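PDB 3WEC: cytochrome P450 from Rhodococcus erythropolis, which hydroxylates the quinoline nitrogen of aurachin alkaloids as a heme-dependent monooxygenase, a step essential for their antibiotic activity. Local coordinates for residues A[167-178]-A[203-214]; A[95-103]-A[242-250]. One frame throughout, in Å; residues are numbered along the deposited sequence.

Overall arrangement
Helix 240-271 is the element that ties the two contacts together. Interaction 2 lays the 95-103 loop against its 242-250 turns, where both segments contribute to the walls of the heme and ligand pockets and Leu249 comes within about 3 Å of the bound aurachin intermediate at nearest atoms. Interaction 1 pairs helices 172-182 and 194-216 farther out, with the side chain of Phe211 about 14 Å from that ligand at nearest atoms. The contact centres are about 16 Å apart, yet they touch directly: Phe211 CD2 meets Cys247 CB at 3.4 Å, and Arg212 N lies 3.6 Å from Ala244 CB. Along the chain, interaction 1 is nested inside the long excursion that interaction 2 closes.

Interaction 1: residues A[167-178]-A[203-214]; sequences IPDKDRGRFSEW and AIEESIDYFRTL
The indole of Trp178 lies among Ala203, Glu206, Ser207 and Tyr210, a knob-into-hole fit. Its NE1 makes a weak hydrogen bond with Glu206 OE1, long at 3.4 Å but nearly straight and in the ring plane. Ser207 CA sits over one face of the six-membered ring, as does Glu206 O. Trp178 CZ3 comes over a face of Tyr210, 3.4 Å from CG, with ring planes 50° apart.

CG of Tyr210 stands anti to the backbone N (chi1 168°), which carries the phenol across to Asp171, where OH donates to OD2 at 2.7 Å from above the carboxylate plane. The other oxygen, OD1, is engaged by Arg174 NH1 at 2.8 Å, so one carboxylate serves both partners. Ser207 OG turns back to its own helix and donates to Ala203 O, which also accepts a bond from Ser207 N, so this carbonyl holds two donors. On the buried side, toward helices 155-165 and 240-271, Ile167 CD1 meets the edge of Phe211 at CE1, 3.6 Å away. Segments 172-178 and 203-214 run roughly antiparallel, their axes at 141°, within the F-G helix pair, which in P450s packs over the I-helix (240-271, met here by Ser207 and Phe211) and usually roofs the substrate pocket.

Interaction 2: residues A[95-103]-A[242-250]; sequences GDARPFMLT and EIAATCLLI. With HEM (protoporphyrin IX containing Fe), chain B.
Leu249 and Met101 meet where the loop comes up to the heme: Met101 CG lies 3.5 Å from Leu249 CD2, the two side chains roughly perpendicular. Both belong to the heme pocket. Met101 CB is 3.2 Å from propionate oxygen O2D of the heme, while Leu249 CD2 approaches methyl CMD of the same group. Leu249 also touches the bound aurachin intermediate, as do Phe100 and Leu102.

One step further out, Phe100 and Leu249 run alongside in opposite senses, CD1 against CB. The CG of Phe100 lies beside the backbone N (chi1 -66°), and the ring turns an edge to the helix, bringing CE1 within 3.3 Å of Ala245 O, in the ring plane; CZ reaches Leu248 CD1. Pro99 sets its ring against the helix, with CB 3.5 Å from Ala245 CB.

The outermost layer is ionic. Arg98 bends at chi3 (46°) to direct NH2 at Glu242 OE2, a salt bridge of 3.0 Å that lies in the guanidinium plane and runs nearly along the C-O axis. Glu242 OE1 is taken by Arg110 of helix 107-121 and by the backbone N of Ser239, so this buried carboxylate has partners on both oxygens. Asp96 joins the network through a long salt bridge to Arg98 NH1. Within helix 240-271, Glu242 O takes two bonds, from Thr246 N on one side of its carbonyl plane and from Thr246 OG1 on the other.

Here the loop preceding helix 107-121 packs on the long helix that runs past the heme, the P450 I-helix, and together they line the heme and substrate pocket.

Interaction 1: residues A[167-178]-A[203-214]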
loop_
_atom_site.group_PDB
_atom_site.type_symbol
_atom_site.label_atom_id
_atom_site.label_comp_id
_atom_site.label_asym_id
_atom_site.label_seq_id
_atom_site.Cartn_x
_atom_site.Cartn_y
_atom_site.Cartn_z
ATOM N N ILE A 167 -11.829 -4.749 -17.145
ATOM C CA ILE A 167 -12.852 -3.700 -17.286
ATOM C C ILE A 167 -13.059 -3.409 -18.791
ATOM O O ILE A 167 -12.105 -3.102 -19.509
ATOM C CB ILE A 167 -12.491 -2.420 -16.509
ATOM C CG1 ILE A 167 -12.219 -2.709 -15.016
ATOM C CG2 ILE A 167 -13.547 -1.345 -16.689
ATOM C CD1 ILE A 167 -13.388 -3.250 -14.203
ATOM N N PRO A 168 -14.308 -3.532 -19.264
ATOM C CA PRO A 168 -14.670 -3.329 -20.679
ATOM C C PRO A 168 -14.357 -1.898 -21.092
ATOM O O PRO A 168 -14.421 -0.990 -20.252
ATOM C CB PRO A 168 -16.187 -3.562 -20.704
ATOM C CG PRO A 168 -16.503 -4.318 -19.445
ATOM C CD PRO A 168 -15.464 -3.929 -18.433
ATOM N N ASP A 169 -14.001 -1.709 -22.356
ATOM C CA ASP A 169 -13.633 -0.391 -22.900
ATOM C C ASP A 169 -14.558 0.763 -22.464
ATOM O O ASP A 169 -14.076 1.831 -22.051
ATOM C CB ASP A 169 -13.534 -0.459 -24.438
ATOM C CG ASP A 169 -12.214 -1.078 -24.929
ATOM O OD1 ASP A 169 -11.601 -1.892 -24.202
ATOM O OD2 ASP A 169 -11.796 -0.746 -26.061
ATOM N N LYS A 170 -15.867 0.525 -22.555
ATOM C CA LYS A 170 -16.929 1.482 -22.188
ATOM C C LYS A 170 -16.944 1.962 -20.725
ATOM O O LYS A 170 -17.523 3.010 -20.427
ATOM C CB LYS A 170 -18.317 0.876 -22.454
ATOM C CG LYS A 170 -18.395 -0.218 -23.509
ATOM C CD LYS A 170 -18.318 -1.616 -22.911
ATOM C CE LYS A 170 -18.863 -2.667 -23.880
ATOM N NZ LYS A 170 -18.617 -4.064 -23.413
ATOM N N ASP A 171 -16.375 1.172 -19.815
ATOM C CA ASP A 171 -16.452 1.470 -18.382
ATOM C C ASP A 171 -15.148 2.044 -17.839
ATOM O O ASP A 171 -15.021 2.257 -16.625
ATOM C CB ASP A 171 -16.824 0.221 -17.578
ATOM C CG ASP A 171 -18.169 -0.379 -17.985
ATOM O OD1 ASP A 171 -19.125 0.373 -18.262
ATOM O OD2 ASP A 171 -18.264 -1.630 -17.980
ATOM N N ARG A 172 -14.184 2.308 -18.725
ATOM C CA ARG A 172 -12.860 2.723 -18.275
ATOM C C ARG A 172 -12.899 4.070 -17.552
ATOM O O ARG A 172 -12.331 4.205 -16.452
ATOM C CB ARG A 172 -11.824 2.676 -19.399
ATOM C CG ARG A 172 -11.489 1.258 -19.867
ATOM C CD ARG A 172 -9.983 1.121 -20.079
ATOM N NE ARG A 172 -9.633 0.696 -21.441
ATOM C CZ ARG A 172 -8.503 1.029 -22.073
ATOM N NH1 ARG A 172 -7.596 1.806 -21.472
ATOM N NH2 ARG A 172 -8.287 0.603 -23.326
ATOM N N GLY A 173 -13.584 5.035 -18.174
ATOM C CA GLY A 173 -13.913 6.324 -17.579
ATOM C C GLY A 173 -14.561 6.169 -16.207
ATOM O O GLY A 173 -14.189 6.878 -15.266
ATOM N N ARG A 174 -15.495 5.224 -16.070
ATOM C CA ARG A 174 -16.217 5.014 -14.797
ATOM C C ARG A 174 -15.278 4.418 -13.729
ATOM O O ARG A 174 -15.243 4.860 -12.578
ATOM C CB ARG A 174 -17.501 4.162 -14.998
ATOM C CG ARG A 174 -18.793 4.968 -15.232
ATOM C CD ARG A 174 -19.898 4.253 -16.024
ATOM N NE ARG A 174 -20.850 3.527 -15.173
ATOM C CZ ARG A 174 -21.229 2.247 -15.338
ATOM N NH1 ARG A 174 -20.776 1.500 -16.348
ATOM N NH2 ARG A 174 -22.068 1.700 -14.470
ATOM N N PHE A 175 -14.521 3.404 -14.122
ATOM C CA PHE A 175 -13.546 2.803 -13.254
ATOM C C PHE A 175 -12.470 3.776 -12.747
ATOM O O PHE A 175 -12.099 3.747 -11.561
ATOM C CB PHE A 175 -12.888 1.622 -13.957
ATOM C CG PHE A 175 -11.813 1.005 -13.169
ATOM C CD1 PHE A 175 -12.111 0.033 -12.206
ATOM C CD2 PHE A 175 -10.484 1.432 -13.320
ATOM C CE1 PHE A 175 -11.093 -0.531 -11.432
ATOM C CE2 PHE A 175 -9.479 0.867 -12.547
ATOM C CZ PHE A 175 -9.785 -0.097 -11.598
ATOM N N SER A 176 -11.947 4.599 -13.642
ATOM C CA SER A 176 -10.930 5.560 -13.288
ATOM C C SER A 176 -11.501 6.618 -12.334
ATOM O O SER A 176 -10.821 7.056 -11.420
ATOM C CB SER A 176 -10.369 6.207 -14.558
ATOM O OG SER A 176 -9.566 7.304 -14.221
ATOM N N GLU A 177 -12.748 7.028 -12.526
ATOM C CA GLU A 177 -13.373 7.938 -11.546
ATOM C C GLU A 177 -13.580 7.298 -10.160
ATOM O O GLU A 177 -13.090 7.809 -9.133
ATOM C CB GLU A 177 -14.693 8.481 -12.060
ATOM C CG GLU A 177 -14.544 9.793 -12.841
ATOM C CD GLU A 177 -15.879 10.265 -13.358
ATOM O OE1 GLU A 177 -16.849 9.443 -13.333
ATOM O OE2 GLU A 177 -15.967 11.446 -13.798
ATOM N N TRP A 178 -14.275 6.163 -10.126
ATOM C CA TRP A 178 -14.322 5.363 -8.887
ATOM C C TRP A 178 -12.945 5.234 -8.253
ATOM O O TRP A 178 -12.766 5.353 -7.018
ATOM C CB TRP A 178 -14.971 3.986 -9.129
ATOM C CG TRP A 178 -16.443 4.028 -9.476
ATOM C CD1 TRP A 178 -17.410 4.911 -8.990
ATOM C CD2 TRP A 178 -17.185 3.139 -10.392
ATOM N NE1 TRP A 178 -18.628 4.657 -9.541
ATOM C CE2 TRP A 178 -18.571 3.601 -10.375
ATOM C CE3 TRP A 178 -16.850 2.035 -11.175
ATOM C CZ2 TRP A 178 -19.567 2.990 -11.136
ATOM C CZ3 TRP A 178 -17.853 1.431 -11.941
ATOM C CH2 TRP A 178 -19.188 1.890 -11.913
ATOM N N ALA A 203 -18.982 6.005 -3.790
ATOM C CA ALA A 203 -18.149 5.354 -4.771
ATOM C C ALA A 203 -17.775 3.922 -4.318
ATOM O O ALA A 203 -17.536 3.009 -5.141
ATOM C CB ALA A 203 -16.951 6.238 -5.059
ATOM N N ILE A 204 -17.757 3.710 -3.007
ATOM C CA ILE A 204 -17.680 2.371 -2.507
ATOM C C ILE A 204 -18.917 1.593 -2.937
ATOM O O ILE A 204 -18.798 0.432 -3.388
ATOM C CB ILE A 204 -17.439 2.307 -0.967
ATOM C CG1 ILE A 204 -16.039 2.853 -0.616
ATOM C CG2 ILE A 204 -17.641 0.878 -0.409
ATOM C CD1 ILE A 204 -15.924 3.257 0.846
ATOM N N GLU A 205 -20.085 2.215 -2.812
ATOM C CA GLU A 205 -21.360 1.531 -3.081
ATOM C C GLU A 205 -21.545 1.239 -4.574
ATOM O O GLU A 205 -21.827 0.084 -4.949
ATOM C CB GLU A 205 -22.562 2.322 -2.514
ATOM C CG GLU A 205 -22.512 2.559 -1.000
ATOM C CD GLU A 205 -23.782 3.208 -0.434
ATOM O OE1 GLU A 205 -24.510 2.502 0.313
ATOM O OE2 GLU A 205 -24.075 4.405 -0.729
ATOM N N GLU A 206 -21.354 2.278 -5.403
ATOM C CA GLU A 206 -21.475 2.171 -6.861
ATOM C C GLU A 206 -20.483 1.205 -7.534
ATOM O O GLU A 206 -20.813 0.646 -8.576
ATOM C CB GLU A 206 -21.410 3.550 -7.530
ATOM C CG GLU A 206 -22.398 4.551 -6.938
ATOM C CD GLU A 206 -22.323 5.962 -7.536
ATOM O OE1 GLU A 206 -21.479 6.227 -8.406
ATOM O OE2 GLU A 206 -23.131 6.819 -7.129
ATOM N N SER A 207 -19.292 1.009 -6.958
ATOM C CA SER A 207 -18.276 0.166 -7.579
ATOM C C SER A 207 -18.460 -1.292 -7.125
ATOM O O SER A 207 -18.161 -2.251 -7.859
ATOM C CB SER A 207 -16.844 0.670 -7.262
ATOM O OG SER A 207 -16.589 0.623 -5.875
ATOM N N ILE A 208 -18.989 -1.456 -5.920
ATOM C CA ILE A 208 -19.467 -2.744 -5.494
ATOM C C ILE A 208 -20.714 -3.177 -6.310
ATOM O O ILE A 208 -20.801 -4.355 -6.707
ATOM C CB ILE A 208 -19.708 -2.785 -3.962
ATOM C CG1 ILE A 208 -18.358 -2.934 -3.247
ATOM C CG2 ILE A 208 -20.661 -3.941 -3.588
ATOM C CD1 ILE A 208 -18.457 -2.717 -1.750
ATOM N N ASP A 209 -21.655 -2.255 -6.549
ATOM C CA ASP A 209 -22.845 -2.559 -7.385
ATOM C C ASP A 209 -22.408 -3.036 -8.771
ATOM O O ASP A 209 -22.782 -4.139 -9.245
ATOM C CB ASP A 209 -23.773 -1.332 -7.552
ATOM C CG ASP A 209 -25.112 -1.504 -6.847
ATOM O OD1 ASP A 209 -25.132 -1.572 -5.593
ATOM O OD2 ASP A 209 -26.151 -1.582 -7.555
ATOM N N TYR A 210 -21.604 -2.187 -9.406
ATOM C CA TYR A 210 -21.041 -2.455 -10.706
ATOM C C TYR A 210 -20.258 -3.784 -10.754
ATOM O O TYR A 210 -20.396 -4.546 -11.705
ATOM C CB TYR A 210 -20.137 -1.311 -11.084
ATOM C CG TYR A 210 -19.292 -1.614 -12.261
ATOM C CD1 TYR A 210 -19.776 -1.393 -13.526
ATOM C CD2 TYR A 210 -18.008 -2.099 -12.117
ATOM C CE1 TYR A 210 -19.032 -1.678 -14.634
ATOM C CE2 TYR A 210 -17.253 -2.399 -13.235
ATOM C CZ TYR A 210 -17.788 -2.184 -14.487
ATOM O OH TYR A 210 -17.109 -2.446 -15.646
ATOM N N PHE A 211 -19.419 -4.046 -9.754
ATOM C CA PHE A 211 -18.617 -5.290 -9.756
ATOM C C PHE A 211 -19.453 -6.566 -9.723
ATOM O O PHE A 211 -19.172 -7.463 -10.503
ATOM C CB PHE A 211 -17.468 -5.297 -8.730
ATOM C CG PHE A 211 -16.234 -4.558 -9.201
ATOM C CD1 PHE A 211 -15.693 -4.801 -10.475
ATOM C CD2 PHE A 211 -15.595 -3.631 -8.376
ATOM C CE1 PHE A 211 -14.553 -4.116 -10.911
ATOM C CE2 PHE A 211 -14.477 -2.920 -8.830
ATOM C CZ PHE A 211 -13.954 -3.176 -10.096
ATOM N N ARG A 212 -20.474 -6.629 -8.861
ATOM C CA ARG A 212 -21.478 -7.727 -8.860
ATOM C C ARG A 212 -21.988 -8.046 -10.268
ATOM O O ARG A 212 -21.830 -9.157 -10.777
ATOM C CB ARG A 212 -22.707 -7.379 -8.018
ATOM C CG ARG A 212 -22.452 -7.157 -6.549
ATOM C CD ARG A 212 -23.797 -7.232 -5.839
ATOM N NE ARG A 212 -23.668 -6.981 -4.403
ATOM C CZ ARG A 212 -23.948 -5.827 -3.791
ATOM N NH1 ARG A 212 -23.788 -5.755 -2.475
ATOM N NH2 ARG A 212 -24.372 -4.744 -4.464
ATOM N N THR A 213 -22.588 -7.025 -10.866
ATOM C CA THR A 213 -23.243 -7.070 -12.157
ATOM C C THR A 213 -22.299 -7.530 -13.273
ATOM O O THR A 213 -22.702 -8.320 -14.122
ATOM C CB THR A 213 -23.812 -5.665 -12.467
ATOM O OG1 THR A 213 -24.693 -5.276 -11.401
ATOM C CG2 THR A 213 -24.565 -5.637 -13.803
ATOM N N LEU A 214 -21.059 -7.031 -13.279
ATOM C CA LEU A 214 -20.061 -7.496 -14.251
ATOM C C LEU A 214 -19.741 -9.006 -14.103
ATOM O O LEU A 214 -19.598 -9.722 -15.108
ATOM C CB LEU A 214 -18.780 -6.660 -14.176
ATOM C CG LEU A 214 -17.679 -7.028 -15.179
ATOM C CD1 LEU A 214 -18.133 -6.887 -16.638
ATOM C CD2 LEU A 214 -16.420 -6.223 -14.924
#

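Interaction 2: residues A[95-103]-A[242-250]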
loop_
_atom_site.group_PDB
_atom_site.type_symbol
_atom_site.label_atom_id
_atom_site.label_comp_id
_atom_site.label_asym_id
_atom_site.label_seq_id
_atom_site.Cartn_x
_atom_site.Cartn_y
_atom_site.Cartn_z
ATOM N N GLY A 95 -20.339 -3.864 8.615
ATOM C CA GLY A 95 -19.763 -4.738 9.642
ATOM C C GLY A 95 -18.823 -5.799 9.083
ATOM O O GLY A 95 -17.778 -6.077 9.674
ATOM N N ASP A 96 -19.200 -6.379 7.940
ATOM C CA ASP A 96 -18.426 -7.415 7.232
ATOM C C ASP A 96 -17.137 -6.867 6.551
ATOM O O ASP A 96 -17.160 -6.416 5.400
ATOM C CB ASP A 96 -19.339 -8.129 6.216
ATOM C CG ASP A 96 -18.890 -9.552 5.904
ATOM O OD1 ASP A 96 -17.887 -10.014 6.490
ATOM O OD2 ASP A 96 -19.542 -10.205 5.061
ATOM N N ALA A 97 -16.020 -6.916 7.277
ATOM C CA ALA A 97 -14.709 -6.563 6.723
ATOM C C ALA A 97 -14.010 -7.763 6.079
ATOM O O ALA A 97 -12.876 -7.654 5.579
ATOM C CB ALA A 97 -13.821 -5.951 7.800
ATOM N N ARG A 98 -14.699 -8.898 6.087
ATOM C CA ARG A 98 -14.113 -10.184 5.712
ATOM C C ARG A 98 -13.523 -10.256 4.286
ATOM O O ARG A 98 -12.346 -10.601 4.123
ATOM C CB ARG A 98 -15.130 -11.311 5.915
ATOM C CG ARG A 98 -15.239 -11.894 7.316
ATOM C CD ARG A 98 -16.161 -13.096 7.252
ATOM N NE ARG A 98 -15.847 -13.988 6.113
ATOM C CZ ARG A 98 -16.562 -14.102 4.982
ATOM N NH1 ARG A 98 -17.666 -13.382 4.785
ATOM N NH2 ARG A 98 -16.164 -14.937 4.030
ATOM N N PRO A 99 -14.331 -9.950 3.248
ATOM C CA PRO A 99 -13.704 -10.116 1.944
ATOM C C PRO A 99 -12.618 -9.058 1.654
ATOM O O PRO A 99 -12.053 -9.060 0.558
ATOM C CB PRO A 99 -14.887 -10.032 0.960
ATOM C CG PRO A 99 -16.124 -10.211 1.799
ATOM C CD PRO A 99 -15.762 -9.606 3.125
ATOM N N PHE A 100 -12.314 -8.214 2.647
ATOM C CA PHE A 100 -11.193 -7.273 2.577
ATOM C C PHE A 100 -9.868 -7.805 3.176
ATOM O O PHE A 100 -8.887 -7.043 3.332
ATOM C CB PHE A 100 -11.559 -5.933 3.249
ATOM C CG PHE A 100 -12.650 -5.170 2.550
ATOM C CD1 PHE A 100 -12.859 -5.304 1.175
ATOM C CD2 PHE A 100 -13.457 -4.286 3.268
ATOM C CE1 PHE A 100 -13.867 -4.589 0.540
ATOM C CE2 PHE A 100 -14.459 -3.558 2.635
ATOM C CZ PHE A 100 -14.665 -3.710 1.273
ATOM N N MET A 101 -9.852 -9.096 3.538
ATOM C CA MET A 101 -8.667 -9.737 4.132
ATOM C C MET A 101 -8.273 -9.128 5.471
ATOM O O MET A 101 -7.166 -9.380 5.952
ATOM C CB MET A 101 -7.450 -9.649 3.187
ATOM C CG MET A 101 -7.668 -10.088 1.746
ATOM S SD MET A 101 -7.539 -11.846 1.424
ATOM C CE MET A 101 -8.109 -11.906 -0.278
ATOM N N LEU A 102 -9.134 -8.275 6.042
ATOM C CA LEU A 102 -9.017 -7.852 7.446
ATOM C C LEU A 102 -9.667 -8.912 8.315
ATOM O O LEU A 102 -10.684 -8.688 8.994
ATOM C CB LEU A 102 -9.637 -6.479 7.696
ATOM C CG LEU A 102 -9.002 -5.270 6.991
ATOM C CD1 LEU A 102 -9.182 -4.073 7.894
ATOM C CD2 LEU A 102 -7.522 -5.428 6.690
ATOM N N THR A 103 -9.071 -10.096 8.248
ATOM C CA THR A 103 -9.590 -11.277 8.921
ATOM C C THR A 103 -8.490 -12.317 9.134
ATOM O O THR A 103 -7.399 -12.227 8.576
ATOM C CB THR A 103 -10.808 -11.879 8.180
ATOM O OG1 THR A 103 -11.374 -12.929 8.976
ATOM C CG2 THR A 103 -10.445 -12.413 6.774
ATOM N N GLU A 242 -18.642 -11.786 -2.377
ATOM C CA GLU A 242 -17.213 -11.963 -2.107
ATOM C C GLU A 242 -16.382 -11.484 -3.299
ATOM O O GLU A 242 -15.398 -10.767 -3.097
ATOM C CB GLU A 242 -16.873 -13.422 -1.684
ATOM C CG GLU A 242 -17.354 -13.819 -0.284
ATOM C CD GLU A 242 -17.170 -15.314 0.064
ATOM O OE1 GLU A 242 -17.154 -16.217 -0.823
ATOM O OE2 GLU A 242 -17.027 -15.599 1.266
ATOM N N ILE A 243 -16.835 -11.789 -4.525
ATOM C CA ILE A 243 -16.167 -11.418 -5.783
ATOM C C ILE A 243 -16.144 -9.893 -5.944
ATOM O O ILE A 243 -15.130 -9.323 -6.318
ATOM C CB ILE A 243 -16.846 -12.036 -7.049
ATOM C CG1 ILE A 243 -16.683 -13.544 -7.126
ATOM C CG2 ILE A 243 -16.275 -11.434 -8.333
ATOM C CD1 ILE A 243 -17.787 -14.241 -7.873
ATOM N N ALA A 244 -17.245 -9.234 -5.630
ATOM C CA ALA A 244 -17.348 -7.779 -5.786
ATOM C C ALA A 244 -16.553 -7.034 -4.708
ATOM O O ALA A 244 -15.881 -6.019 -4.998
ATOM C CB ALA A 244 -18.793 -7.367 -5.748
ATOM N N ALA A 245 -16.608 -7.527 -3.465
ATOM C CA ALA A 245 -15.805 -6.930 -2.398
ATOM C C ALA A 245 -14.274 -7.033 -2.605
ATOM O O ALA A 245 -13.562 -6.039 -2.391
ATOM C CB ALA A 245 -16.238 -7.439 -1.032
ATOM N N THR A 246 -13.803 -8.209 -3.036
ATOM C CA THR A 246 -12.467 -8.446 -3.555
ATOM C C THR A 246 -12.047 -7.545 -4.716
ATOM O O THR A 246 -10.938 -6.996 -4.740
ATOM C CB THR A 246 -12.336 -9.907 -4.085
ATOM O OG1 THR A 246 -12.600 -10.805 -3.032
ATOM C CG2 THR A 246 -10.977 -10.133 -4.678
ATOM N N CYS A 247 -12.894 -7.407 -5.710
ATOM C CA CYS A 247 -12.602 -6.391 -6.761
ATOM C C CYS A 247 -12.296 -4.991 -6.215
ATOM O O CYS A 247 -11.267 -4.370 -6.584
ATOM C CB CYS A 247 -13.665 -6.416 -7.856
ATOM S SG CYS A 247 -13.625 -7.981 -8.785
ATOM N N LEU A 248 -13.155 -4.512 -5.315
ATOM C CA LEU A 248 -12.947 -3.197 -4.671
ATOM C C LEU A 248 -11.633 -3.225 -3.857
ATOM O O LEU A 248 -10.879 -2.243 -3.858
ATOM C CB LEU A 248 -14.077 -2.875 -3.695
ATOM C CG LEU A 248 -14.564 -1.454 -3.334
ATOM C CD1 LEU A 248 -14.866 -1.370 -1.866
ATOM C CD2 LEU A 248 -13.712 -0.265 -3.725
ATOM N N LEU A 249 -11.370 -4.337 -3.141
ATOM C CA LEU A 249 -10.194 -4.373 -2.261
ATOM C C LEU A 249 -8.926 -4.198 -3.096
ATOM O O LEU A 249 -8.015 -3.403 -2.781
ATOM C CB LEU A 249 -10.149 -5.669 -1.440
ATOM C CG LEU A 249 -8.766 -6.100 -0.952
ATOM C CD1 LEU A 249 -8.381 -5.109 0.158
ATOM C CD2 LEU A 249 -8.794 -7.500 -0.368
ATOM N N ILE A 250 -8.886 -4.947 -4.184
ATOM C CA ILE A 250 -7.836 -4.854 -5.158
ATOM C C ILE A 250 -7.709 -3.488 -5.828
ATOM O O ILE A 250 -6.595 -3.027 -6.043
ATOM C CB ILE A 250 -7.963 -6.016 -6.110
ATOM C CG1 ILE A 250 -7.356 -7.234 -5.307
ATOM C CG2 ILE A 250 -7.313 -5.685 -7.441
ATOM C CD1 ILE A 250 -6.890 -8.374 -6.119
HETATM C CHA HEM B . -1.611 -6.370 1.940
HETATM C CHB HEM B . 2.120 -3.210 1.052
HETATM C CHC HEM B . 0.960 -3.171 -3.718
HETATM C CHD HEM B . -2.942 -6.225 -2.749
HETATM C C1A HEM B . -0.504 -5.444 2.031
HETATM C C2A HEM B . 0.053 -5.040 3.363
HETATM C C3A HEM B . 1.136 -4.132 3.071
HETATM C C4A HEM B . 1.113 -4.041 1.613
HETATM C CMA HEM B . 2.066 -3.416 4.079
HETATM C CAA HEM B . -0.292 -5.445 4.803
HETATM C CBA HEM B . 0.553 -6.713 5.027
HETATM C CGA HEM B . 0.553 -7.146 6.506
HETATM O O1A HEM B . -0.391 -6.830 7.289
HETATM O O2A HEM B . 1.505 -7.876 6.906
HETATM C C1B HEM B . 2.091 -2.923 -0.380
HETATM C C2B HEM B . 3.183 -2.133 -0.942
HETATM C C3B HEM B . 2.791 -2.118 -2.325
HETATM C C4B HEM B . 1.558 -2.892 -2.411
HETATM C CMB HEM B . 4.360 -1.444 -0.310
HETATM C CAB HEM B . 3.573 -1.415 -3.375
HETATM C CBB HEM B . 2.944 -0.685 -4.262
HETATM C C1C HEM B . -0.185 -4.039 -3.882
HETATM C C2C HEM B . -0.908 -4.157 -5.149
HETATM C C3C HEM B . -2.044 -5.046 -4.827
HETATM C C4C HEM B . -1.961 -5.389 -3.422
HETATM C CMC HEM B . -0.516 -3.484 -6.436
HETATM C CAC HEM B . -3.161 -5.515 -5.712
HETATM C CBC HEM B . -3.133 -5.379 -7.018
HETATM C C1D HEM B . -2.963 -6.496 -1.305
HETATM C C2D HEM B . -3.910 -7.461 -0.755
HETATM C C3D HEM B . -3.539 -7.516 0.672
HETATM C C4D HEM B . -2.370 -6.623 0.730
HETATM C CMD HEM B . -5.047 -8.147 -1.478
HETATM C CAD HEM B . -4.191 -8.302 1.775
HETATM C CBD HEM B . -3.349 -9.589 1.945
HETATM C CGD HEM B . -3.880 -10.500 3.001
HETATM O O1D HEM B . -3.764 -11.741 2.789
HETATM O O2D HEM B . -4.422 -10.000 4.041
HETATM N NA HEM B . 0.216 -4.921 0.876
HETATM N NB HEM B . 1.157 -3.437 -1.235
HETATM N NC HEM B . -0.770 -4.823 -2.843
HETATM N ND HEM B . -2.014 -6.037 -0.439
HETATM FE FE HEM B . -0.507 -4.666 -0.946
HETATM O O HOH W 1 -1.587 -2.473 -0.542
#